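Local coordinates for protein Rio2 kinase (PDB 4GYI) that works on the evolving pre-40S ribosomal subunit through its ATPase activity and, as a RIO-type kinase, probably phosphorylates proteins on serine or threonine, at residues E15-L20 with L82-L87; P197-S202 with N232-L237. All coordinates share one frame; numbering follows the deposited sequence.

Contact 1: residues E15-L20 with L82-L87; sequences EDWRVL and LDYLAL
Trp17 meets the backbone of Tyr84 with the far end of its indole, showing how one flat side chain can bridge two helices that stand well apart. CZ3 of Trp17 lies 3.5 Å from the carbonyl O of Tyr84, which sits oblique to the indole, while the carbonyl carbon of Tyr84 and the N of Leu85 lie near the indole plane, at its edge. CH2 of Trp17 packs 3.9 Å from CB of Tyr84. The two side chains cross at about a right angle, with the indole tip at the root of the phenol ring.

Beside the indole, Leu20 and Leu85 form a purely aliphatic pair. Leu20 presents CD2 to CG of Leu85 at 3.8 Å, and its CG stands 3.9 Å from CD2 of Leu85, so branch points and methyls interlock. The CD2 methyl of Leu85 approaches CE3 of Trp17 at 4.3 Å, joining both pairs into one patch. Leu20 reaches across because its CG stands opposite the backbone N (chi1 -169°). No hydrogen bond links the segments; van der Waals packing of four buried residues, including the indole edge against the Tyr84 main chain, carries the contact.

Close backbones are not required: the segment axes come no closer than 11.0 Å and run at 119° to each other. Further out, the Trp17 ring stacks on His88, one turn beyond Tyr84, and the Tyr84 hydroxyl hydrogen-bonds to the O of Asp5. Both segments belong to the N-terminal domain, of the helix-turn-helix clan, whose winged-helix character shows in the two strands ahead of helix 79-92. Leu77 of strand 75-77 packs on Leu20 and Leu85, helix 51-60 covers another side of helix 14-26, and Asp83 of helix 79-92 forms a salt bridge with Arg128 in the RIO domain.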
ATOM      1  N   GLU A  15       5.033  14.391  25.355  1.00 53.85           N
ATOM      2  CA  GLU A  15       6.457  14.292  25.047  1.00 62.85           C
ATOM      3  C   GLU A  15       6.964  12.853  24.840  1.00 53.85           C
ATOM      4  O   GLU A  15       8.140  12.647  24.564  1.00 49.62           O
ATOM      5  CB  GLU A  15       7.334  15.087  26.027  1.00 71.24           C
ATOM      6  CG  GLU A  15       7.772  16.453  25.461  1.00 82.70           C
ATOM      7  CD  GLU A  15       9.265  16.741  25.636  1.00 90.36           C
ATOM      8  OE1 GLU A  15       9.744  17.771  25.104  1.00 93.08           O
ATOM      9  OE2 GLU A  15       9.962  15.945  26.303  1.00 88.25           O
ATOM     10  N   ASP A  16       6.095  11.858  24.954  1.00 45.27           N
ATOM     11  CA  ASP A  16       6.483  10.540  24.456  1.00 46.10           C
ATOM     12  C   ASP A  16       6.424  10.592  22.941  1.00 49.86           C
ATOM     13  O   ASP A  16       7.309  10.079  22.245  1.00 43.66           O
ATOM     14  CB  ASP A  16       5.580   9.436  24.983  1.00 53.46           C
ATOM     15  CG  ASP A  16       5.868   9.094  26.423  1.00 56.98           C
ATOM     16  OD1 ASP A  16       6.977   9.417  26.890  1.00 57.94           O
ATOM     17  OD2 ASP A  16       4.987   8.508  27.085  1.00 59.85           O
ATOM     18  N   TRP A  17       5.380  11.238  22.438  1.00 36.85           N
ATOM     19  CA  TRP A  17       5.240  11.466  21.007  1.00 42.55           C
ATOM     20  C   TRP A  17       6.352  12.345  20.431  1.00 39.88           C
ATOM     21  O   TRP A  17       6.899  12.057  19.368  1.00 42.29           O
ATOM     22  CB  TRP A  17       3.858  12.035  20.701  1.00 40.57           C
ATOM     23  CG  TRP A  17       2.790  11.000  20.872  1.00 42.39           C
ATOM     24  CD1 TRP A  17       1.866  10.926  21.868  1.00 48.94           C
ATOM     25  CD2 TRP A  17       2.588   9.845  20.048  1.00 37.14           C
ATOM     26  NE1 TRP A  17       1.075   9.815  21.697  1.00 48.84           N
ATOM     27  CE2 TRP A  17       1.495   9.138  20.583  1.00 44.23           C
ATOM     28  CE3 TRP A  17       3.214   9.354  18.894  1.00 34.16           C
ATOM     29  CZ2 TRP A  17       1.012   7.961  20.002  1.00 42.61           C
ATOM     30  CZ3 TRP A  17       2.733   8.187  18.317  1.00 42.86           C
ATOM     31  CH2 TRP A  17       1.645   7.506  18.870  1.00 43.79           C
ATOM     32  N   ARG A  18       6.696  13.402  21.151  1.00 40.03           N
ATOM     33  CA  ARG A  18       7.714  14.346  20.712  1.00 47.35           C
ATOM     34  C   ARG A  18       9.095  13.691  20.580  1.00 45.50           C
ATOM     35  O   ARG A  18       9.839  13.975  19.647  1.00 50.06           O
ATOM     36  CB  ARG A  18       7.764  15.520  21.692  1.00 48.10           C
ATOM     37  CG  ARG A  18       8.537  16.715  21.184  1.00 67.72           C
ATOM     38  CD  ARG A  18       8.486  17.890  22.172  1.00 80.63           C
ATOM     39  NE  ARG A  18       9.043  19.095  21.563  1.00 83.62           N
ATOM     40  CZ  ARG A  18       8.328  19.962  20.855  1.00 85.45           C
ATOM     41  NH1 ARG A  18       7.025  19.764  20.693  1.00 85.64           N
ATOM     42  NH2 ARG A  18       8.908  21.032  20.320  1.00 87.00           N
ATOM     43  N   VAL A  19       9.426  12.818  21.525  1.00 43.67           N
ATOM     44  CA  VAL A  19      10.683  12.077  21.498  1.00 40.51           C
ATOM     45  C   VAL A  19      10.676  11.011  20.391  1.00 42.19           C
ATOM     46  O   VAL A  19      11.659  10.857  19.659  1.00 38.70           O
ATOM     47  CB  VAL A  19      10.977  11.439  22.877  1.00 44.88           C
ATOM     48  CG1 VAL A  19      12.194  10.535  22.816  1.00 47.96           C
ATOM     49  CG2 VAL A  19      11.197  12.525  23.910  1.00 51.03           C
ATOM     50  N   LEU A  20       9.564  10.285  20.270  1.00 41.57           N
ATOM     51  CA  LEU A  20       9.394   9.347  19.176  1.00 42.14           C
ATOM     52  C   LEU A  20       9.583  10.067  17.841  1.00 40.59           C
ATOM     53  O   LEU A  20      10.327   9.606  16.978  1.00 38.56           O
ATOM     54  CB  LEU A  20       8.018   8.666  19.237  1.00 36.55           C
ATOM     55  CG  LEU A  20       7.840   7.484  18.283  1.00 35.57           C
ATOM     56  CD1 LEU A  20       8.945   6.458  18.534  1.00 31.99           C
ATOM     57  CD2 LEU A  20       6.424   6.826  18.403  1.00 33.53           C
ATOM     58  N   LEU A  82       7.239   3.446  13.752  1.00 28.96           N
ATOM     59  CA  LEU A  82       6.756   4.108  12.534  1.00 29.40           C
ATOM     60  C   LEU A  82       5.236   3.970  12.375  1.00 22.93           C
ATOM     61  O   LEU A  82       4.543   4.947  12.077  1.00 31.29           O
ATOM     62  CB  LEU A  82       7.492   3.540  11.296  1.00 25.15           C
ATOM     63  CG  LEU A  82       7.350   4.325   9.981  1.00 36.07           C
ATOM     64  CD1 LEU A  82       8.045   5.694  10.092  1.00 23.26           C
ATOM     65  CD2 LEU A  82       7.872   3.541   8.775  1.00 30.20           C
ATOM     66  N   ASP A  83       4.731   2.743  12.555  1.00 24.04           N
ATOM     67  CA  ASP A  83       3.281   2.465  12.610  1.00 23.35           C
ATOM     68  C   ASP A  83       2.589   3.475  13.534  1.00 32.10           C
ATOM     69  O   ASP A  83       1.653   4.176  13.132  1.00 30.09           O
ATOM     70  CB  ASP A  83       3.014   1.046  13.165  1.00 23.81           C
ATOM     71  CG  ASP A  83       3.508  -0.077  12.242  1.00 39.85           C
ATOM     72  OD1 ASP A  83       3.908   0.201  11.087  1.00 34.35           O
ATOM     73  OD2 ASP A  83       3.472  -1.257  12.677  1.00 39.50           O
ATOM     74  N   TYR A  84       3.079   3.557  14.774  1.00 33.59           N
ATOM     75  CA  TYR A  84       2.491   4.456  15.774  1.00 36.71           C
ATOM     76  C   TYR A  84       2.511   5.904  15.296  1.00 38.63           C
ATOM     77  O   TYR A  84       1.510   6.605  15.396  1.00 30.61           O
ATOM     78  CB  TYR A  84       3.219   4.348  17.116  1.00 31.58           C
ATOM     79  CG  TYR A  84       2.660   3.302  18.057  1.00 40.44           C
ATOM     80  CD1 TYR A  84       2.433   3.597  19.401  1.00 45.34           C
ATOM     81  CD2 TYR A  84       2.372   2.020  17.612  1.00 45.14           C
ATOM     82  CE1 TYR A  84       1.942   2.639  20.272  1.00 45.52           C
ATOM     83  CE2 TYR A  84       1.872   1.058  18.475  1.00 37.79           C
ATOM     84  CZ  TYR A  84       1.663   1.372  19.801  1.00 50.10           C
ATOM     85  OH  TYR A  84       1.170   0.411  20.651  1.00 49.52           O
ATOM     86  N   LEU A  85       3.651   6.336  14.760  1.00 38.88           N
ATOM     87  CA  LEU A  85       3.767   7.691  14.231  1.00 42.82           C
ATOM     88  C   LEU A  85       2.764   7.943  13.114  1.00 39.98           C
ATOM     89  O   LEU A  85       2.151   9.000  13.067  1.00 35.20           O
ATOM     90  CB  LEU A  85       5.184   7.965  13.732  1.00 36.75           C
ATOM     91  CG  LEU A  85       6.208   8.200  14.835  1.00 39.08           C
ATOM     92  CD1 LEU A  85       7.612   8.192  14.268  1.00 28.72           C
ATOM     93  CD2 LEU A  85       5.917   9.519  15.556  1.00 41.74           C
ATOM     94  N   ALA A  86       2.600   6.969  12.219  1.00 34.74           N
ATOM     95  CA  ALA A  86       1.605   7.091  11.157  1.00 30.20           C
ATOM     96  C   ALA A  86       0.199   7.237  11.724  1.00 25.35           C
ATOM     97  O   ALA A  86      -0.555   8.087  11.292  1.00 31.96           O
ATOM     98  CB  ALA A  86       1.668   5.887  10.211  1.00 27.64           C
ATOM     99  N   LEU A  87      -0.157   6.378  12.675  1.00 28.60           N
ATOM    100  CA  LEU A  87      -1.487   6.422  13.284  1.00 35.44           C
ATOM    101  C   LEU A  87      -1.751   7.756  13.973  1.00 41.38           C
ATOM    102  O   LEU A  87      -2.843   8.310  13.881  1.00 44.11           O
ATOM    103  CB  LEU A  87      -1.664   5.293  14.296  1.00 36.54           C
ATOM    104  CG  LEU A  87      -2.111   3.938  13.755  1.00 54.91           C
ATOM    105  CD1 LEU A  87      -2.037   2.888  14.851  1.00 52.32           C
ATOM    106  CD2 LEU A  87      -3.525   4.044  13.200  1.00 59.89           C
TER

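Contact 2: residues P197-S202 with N232-L237; sequences PMRQVS and NEFNIL. With MG (magnesium ion), chain C; ADP (adenosine-5'-diphosphate), chain B.
The carbonyl O of Ile236 is gripped twice by the 197-202 segment. Met198 N donates a nearly straight hydrogen bond of 2.7 Å to Ile236 O. The CA of Pro197 adds a weaker C-H contact to Ile236 O at 3.4 Å. A second hydrogen bond, from Arg199 N to Glu233 O (3.0 Å), is less direct, its donor tilted 26° from the carbonyl plane. Together they hold a 3-10 turn against the turn 232-235 and the first residue of the strand after it. Within turn 232-235, Asn232 OD1 takes the N-H of Phe234 in an Asx turn.

Met198, extended as far as SD, bends at chi3 (57°) and brings CE to 3.6 Å from Ile236 CD1.

The turn and the strand that follows it also serve the nucleotide. Phe234 O accepts from ADP O3' at 2.9 Å, Leu237 CD1 touches the adenine, and Asn235 OD1 binds the magnesium at 2.1 Å beside two ADP oxygens and two waters; Asp258, seen as a phosphoaspartate, also belongs to this metal site.

Pro197 and Leu237 form a non-hydrogen-bonded antiparallel pair, making 196-197 an edge of the small sheet with 236-242 and 250-256, while helices 207-223 and 270-289 pack on Met198 and Ile236.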
ATOM      1  N   PRO A 197     -12.986  -9.987  -2.831  1.00 33.72           N
ATOM      2  CA  PRO A 197     -12.086 -10.412  -3.911  1.00 29.27           C
ATOM      3  C   PRO A 197     -12.788 -11.391  -4.857  1.00 30.83           C
ATOM      4  O   PRO A 197     -13.539 -12.246  -4.400  1.00 30.20           O
ATOM      5  CB  PRO A 197     -10.965 -11.148  -3.166  1.00 33.98           C
ATOM      6  CG  PRO A 197     -10.975 -10.594  -1.789  1.00 35.94           C
ATOM      7  CD  PRO A 197     -12.393 -10.180  -1.492  1.00 34.61           C
ATOM      8  N   MET A 198     -12.551 -11.249  -6.154  1.00 33.78           N
ATOM      9  CA  MET A 198     -13.109 -12.159  -7.158  1.00 35.70           C
ATOM     10  C   MET A 198     -12.757 -13.636  -6.887  1.00 33.97           C
ATOM     11  O   MET A 198     -13.526 -14.536  -7.203  1.00 35.28           O
ATOM     12  CB  MET A 198     -12.636 -11.738  -8.560  1.00 31.57           C
ATOM     13  CG  MET A 198     -13.232 -12.553  -9.692  1.00 37.99           C
ATOM     14  SD  MET A 198     -12.808 -11.815 -11.293  1.00 43.09           S
ATOM     15  CE  MET A 198     -11.006 -11.794 -11.215  1.00 37.83           C
ATOM     16  N   ARG A 199     -11.594 -13.870  -6.287  1.00 35.76           N
ATOM     17  CA  ARG A 199     -11.152 -15.217  -5.943  1.00 41.54           C
ATOM     18  C   ARG A 199     -12.252 -16.019  -5.246  1.00 49.46           C
ATOM     19  O   ARG A 199     -12.393 -17.217  -5.478  1.00 44.77           O
ATOM     20  CB  ARG A 199      -9.920 -15.139  -5.028  1.00 48.34           C
ATOM     21  CG  ARG A 199      -9.340 -16.488  -4.624  1.00 61.91           C
ATOM     22  CD  ARG A 199      -9.214 -16.625  -3.107  1.00 80.43           C
ATOM     23  NE  ARG A 199     -10.482 -16.967  -2.457  1.00 95.98           N
ATOM     24  CZ  ARG A 199     -10.923 -18.211  -2.281  1.00110.01           C
ATOM     25  NH1 ARG A 199     -10.203 -19.241  -2.710  1.00115.82           N
ATOM     26  NH2 ARG A 199     -12.088 -18.431  -1.683  1.00112.98           N
ATOM     27  N   GLN A 200     -13.047 -15.353  -4.413  1.00 43.08           N
ATOM     28  CA  GLN A 200     -14.038 -16.065  -3.612  1.00 46.17           C
ATOM     29  C   GLN A 200     -15.470 -15.913  -4.103  1.00 48.27           C
ATOM     30  O   GLN A 200     -16.408 -16.352  -3.426  1.00 56.99           O
ATOM     31  CB  GLN A 200     -13.928 -15.675  -2.132  1.00 45.42           C
ATOM     32  CG  GLN A 200     -13.945 -14.199  -1.878  1.00 43.51           C
ATOM     33  CD  GLN A 200     -13.763 -13.854  -0.402  1.00 53.11           C
ATOM     34  OE1 GLN A 200     -12.653 -13.559   0.053  1.00 50.55           O
ATOM     35  NE2 GLN A 200     -14.861 -13.877   0.347  1.00 50.67           N
ATOM     36  N   VAL A 201     -15.639 -15.303  -5.275  1.00 47.36           N
ATOM     37  CA  VAL A 201     -16.977 -15.121  -5.841  1.00 48.99           C
ATOM     38  C   VAL A 201     -17.640 -16.488  -5.970  1.00 48.83           C
ATOM     39  O   VAL A 201     -17.049 -17.426  -6.514  1.00 48.12           O
ATOM     40  CB  VAL A 201     -16.954 -14.347  -7.192  1.00 41.11           C
ATOM     41  CG1 VAL A 201     -16.382 -15.208  -8.314  1.00 44.58           C
ATOM     42  CG2 VAL A 201     -18.349 -13.834  -7.540  1.00 37.52           C
ATOM     43  N   SER A 202     -18.840 -16.616  -5.411  1.00 54.70           N
ATOM     44  CA  SER A 202     -19.444 -17.938  -5.254  1.00 68.20           C
ATOM     45  C   SER A 202     -20.168 -18.435  -6.496  1.00 71.27           C
ATOM     46  O   SER A 202     -20.218 -19.639  -6.731  1.00 78.22           O
ATOM     47  CB  SER A 202     -20.359 -18.009  -4.028  1.00 70.46           C
ATOM     48  OG  SER A 202     -21.407 -17.054  -4.098  1.00 70.94           O
ATOM     49  N   ASN A 232      -5.091  -9.556 -10.949  1.00 34.30           N
ATOM     50  CA  ASN A 232      -5.492 -10.933 -10.734  1.00 35.14           C
ATOM     51  C   ASN A 232      -6.658 -10.982  -9.757  1.00 30.76           C
ATOM     52  O   ASN A 232      -7.184  -9.945  -9.370  1.00 33.79           O
ATOM     53  CB  ASN A 232      -4.309 -11.775 -10.248  1.00 34.26           C
ATOM     54  CG  ASN A 232      -3.702 -11.243  -8.972  1.00 45.19           C
ATOM     55  OD1 ASN A 232      -4.411 -10.922  -8.023  1.00 36.75           O
ATOM     56  ND2 ASN A 232      -2.380 -11.129  -8.948  1.00 54.89           N
ATOM     57  N   GLU A 233      -7.048 -12.184  -9.359  1.00 25.80           N
ATOM     58  CA  GLU A 233      -8.317 -12.386  -8.676  1.00 26.22           C
ATOM     59  C   GLU A 233      -8.267 -11.947  -7.206  1.00 34.23           C
ATOM     60  O   GLU A 233      -9.281 -11.992  -6.511  1.00 32.06           O
ATOM     61  CB  GLU A 233      -8.773 -13.847  -8.797  1.00 28.71           C
ATOM     62  CG  GLU A 233      -7.844 -14.864  -8.095  1.00 49.80           C
ATOM     63  CD  GLU A 233      -6.757 -15.420  -9.014  1.00 56.78           C
ATOM     64  OE1 GLU A 233      -6.503 -14.822 -10.088  1.00 48.95           O
ATOM     65  OE2 GLU A 233      -6.163 -16.464  -8.666  1.00 58.38           O
ATOM     66  N   PHE A 234      -7.087 -11.524  -6.751  1.00 35.07           N
ATOM     67  CA  PHE A 234      -6.903 -10.968  -5.409  1.00 32.47           C
ATOM     68  C   PHE A 234      -6.992  -9.453  -5.397  1.00 32.31           C
ATOM     69  O   PHE A 234      -7.260  -8.867  -4.356  1.00 37.97           O
ATOM     70  CB  PHE A 234      -5.553 -11.382  -4.820  1.00 37.43           C
ATOM     71  CG  PHE A 234      -5.368 -12.866  -4.730  1.00 45.23           C
ATOM     72  CD1 PHE A 234      -5.907 -13.576  -3.672  1.00 47.72           C
ATOM     73  CD2 PHE A 234      -4.669 -13.553  -5.721  1.00 44.54           C
ATOM     74  CE1 PHE A 234      -5.745 -14.957  -3.585  1.00 56.46           C
ATOM     75  CE2 PHE A 234      -4.506 -14.928  -5.651  1.00 53.54           C
ATOM     76  CZ  PHE A 234      -5.049 -15.636  -4.577  1.00 52.20           C
ATOM     77  N   ASN A 235      -6.757  -8.822  -6.546  1.00 25.36           N
ATOM     78  CA  ASN A 235      -6.774  -7.363  -6.625  1.00 22.00           C
ATOM     79  C   ASN A 235      -7.975  -6.831  -7.367  1.00 21.41           C
ATOM     80  O   ASN A 235      -8.050  -5.647  -7.701  1.00 28.28           O
ATOM     81  CB  ASN A 235      -5.470  -6.853  -7.248  1.00 24.57           C
ATOM     82  CG  ASN A 235      -4.291  -7.177  -6.378  1.00 24.34           C
ATOM     83  OD1 ASN A 235      -4.458  -7.288  -5.168  1.00 24.68           O
ATOM     84  ND2 ASN A 235      -3.117  -7.385  -6.970  1.00 30.45           N
ATOM     85  N   ILE A 236      -8.895  -7.739  -7.653  1.00 26.39           N
ATOM     86  CA  ILE A 236     -10.171  -7.383  -8.249  1.00 35.75           C
ATOM     87  C   ILE A 236     -11.261  -7.744  -7.254  1.00 31.99           C
ATOM     88  O   ILE A 236     -11.399  -8.900  -6.840  1.00 35.24           O
ATOM     89  CB  ILE A 236     -10.413  -8.133  -9.578  1.00 35.34           C
ATOM     90  CG1 ILE A 236      -9.370  -7.698 -10.609  1.00 39.67           C
ATOM     91  CG2 ILE A 236     -11.825  -7.854 -10.102  1.00 25.39           C
ATOM     92  CD1 ILE A 236      -9.083  -8.738 -11.677  1.00 33.33           C
ATOM     93  N   LEU A 237     -12.014  -6.732  -6.857  1.00 25.36           N
ATOM     94  CA  LEU A 237     -13.118  -6.907  -5.943  1.00 28.09           C
ATOM     95  C   LEU A 237     -14.373  -6.874  -6.792  1.00 25.65           C
ATOM     96  O   LEU A 237     -14.430  -6.160  -7.781  1.00 30.45           O
ATOM     97  CB  LEU A 237     -13.139  -5.774  -4.898  1.00 25.07           C
ATOM     98  CG  LEU A 237     -11.878  -5.548  -4.036  1.00 27.82           C
ATOM     99  CD1 LEU A 237     -12.165  -4.658  -2.829  1.00 24.60           C
ATOM    100  CD2 LEU A 237     -11.278  -6.852  -3.563  1.00 33.94           C
TER
HETATM  101 MG    MG C 402      -3.088  -7.223  -3.552  1.00 35.16          MG
HETATM  102  PB  ADP B 401      -1.725  -6.383  -0.658  1.00 31.41           P
HETATM  103  O1B ADP B 401      -1.106  -6.874   0.628  1.00 36.05           O
HETATM  104  O2B ADP B 401      -2.116  -7.406  -1.697  1.00 27.86           O
HETATM  105  O3B ADP B 401      -0.775  -5.222  -1.198  1.00 36.17           O
HETATM  106  PA  ADP B 401      -4.282  -5.149  -1.191  1.00 30.97           P
HETATM  107  O1A ADP B 401      -4.270  -6.063  -2.386  1.00 31.78           O
HETATM  108  O2A ADP B 401      -4.361  -3.649  -1.441  1.00 32.16           O
HETATM  109  O3A ADP B 401      -3.021  -5.487  -0.244  1.00 31.53           O
HETATM  110  O5' ADP B 401      -5.457  -5.647  -0.228  1.00 34.30           O
HETATM  111  C5' ADP B 401      -5.457  -7.001   0.244  1.00 27.03           C
HETATM  112  C4' ADP B 401      -6.892  -7.451   0.513  1.00 33.41           C
HETATM  113  O4' ADP B 401      -7.539  -6.545   1.425  1.00 32.80           O
HETATM  114  C3' ADP B 401      -7.794  -7.466  -0.721  1.00 37.85           C
HETATM  115  O3' ADP B 401      -7.721  -8.683  -1.472  1.00 39.65           O
HETATM  116  C2' ADP B 401      -9.174  -7.247  -0.141  1.00 44.93           C
HETATM  117  O2' ADP B 401      -9.651  -8.452   0.470  1.00 43.80           O
HETATM  118  C1' ADP B 401      -8.899  -6.333   1.027  1.00 40.80           C
HETATM  119  N9  ADP B 401      -9.002  -4.898   0.697  1.00 36.94           N
HETATM  120  C8  ADP B 401      -7.965  -4.073   0.456  1.00 32.64           C
HETATM  121  N7  ADP B 401      -8.387  -2.800   0.236  1.00 29.53           N
HETATM  122  C5  ADP B 401      -9.730  -2.825   0.360  1.00 27.83           C
HETATM  123  C6  ADP B 401     -10.817  -1.835   0.269  1.00 27.24           C
HETATM  124  N6  ADP B 401     -10.536  -0.544  -0.002  1.00 27.04           N
HETATM  125  N1  ADP B 401     -12.079  -2.265   0.468  1.00 36.53           N
HETATM  126  C2  ADP B 401     -12.374  -3.553   0.754  1.00 30.82           C
HETATM  127  N3  ADP B 401     -11.438  -4.505   0.859  1.00 35.82           N
HETATM  128  C4  ADP B 401     -10.128  -4.203   0.667  1.00 32.71           C
HETATM  129  O   HOH W   1      -4.271  -8.802  -2.880  1.00 39.30           O
HETATM  130  O   HOH W   2      -1.798  -8.731  -4.276  1.00 35.08           O

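How the contacts relate
The two contacts show how place in a fold sets chemistry. Contact 1 is wholly buried, joins two helices of the N-terminal domain, and uses van der Waals packing, partly on a main-chain carbonyl, with no hydrogen bond between its segments. Contact 2 is partly buried, joins a turn to a turn and strand start within the RIO domain, and relies on directed backbone hydrogen bonds, consistent with a place beside ADP and magnesium. They share no helix or strand, and the centres of contact 1 and contact 2 lie about 36 Å apart, on opposite sides of the chain's centre. Contact 2 nevertheless buries the larger area, 368 against 232 Å², in keeping with its closer backbones.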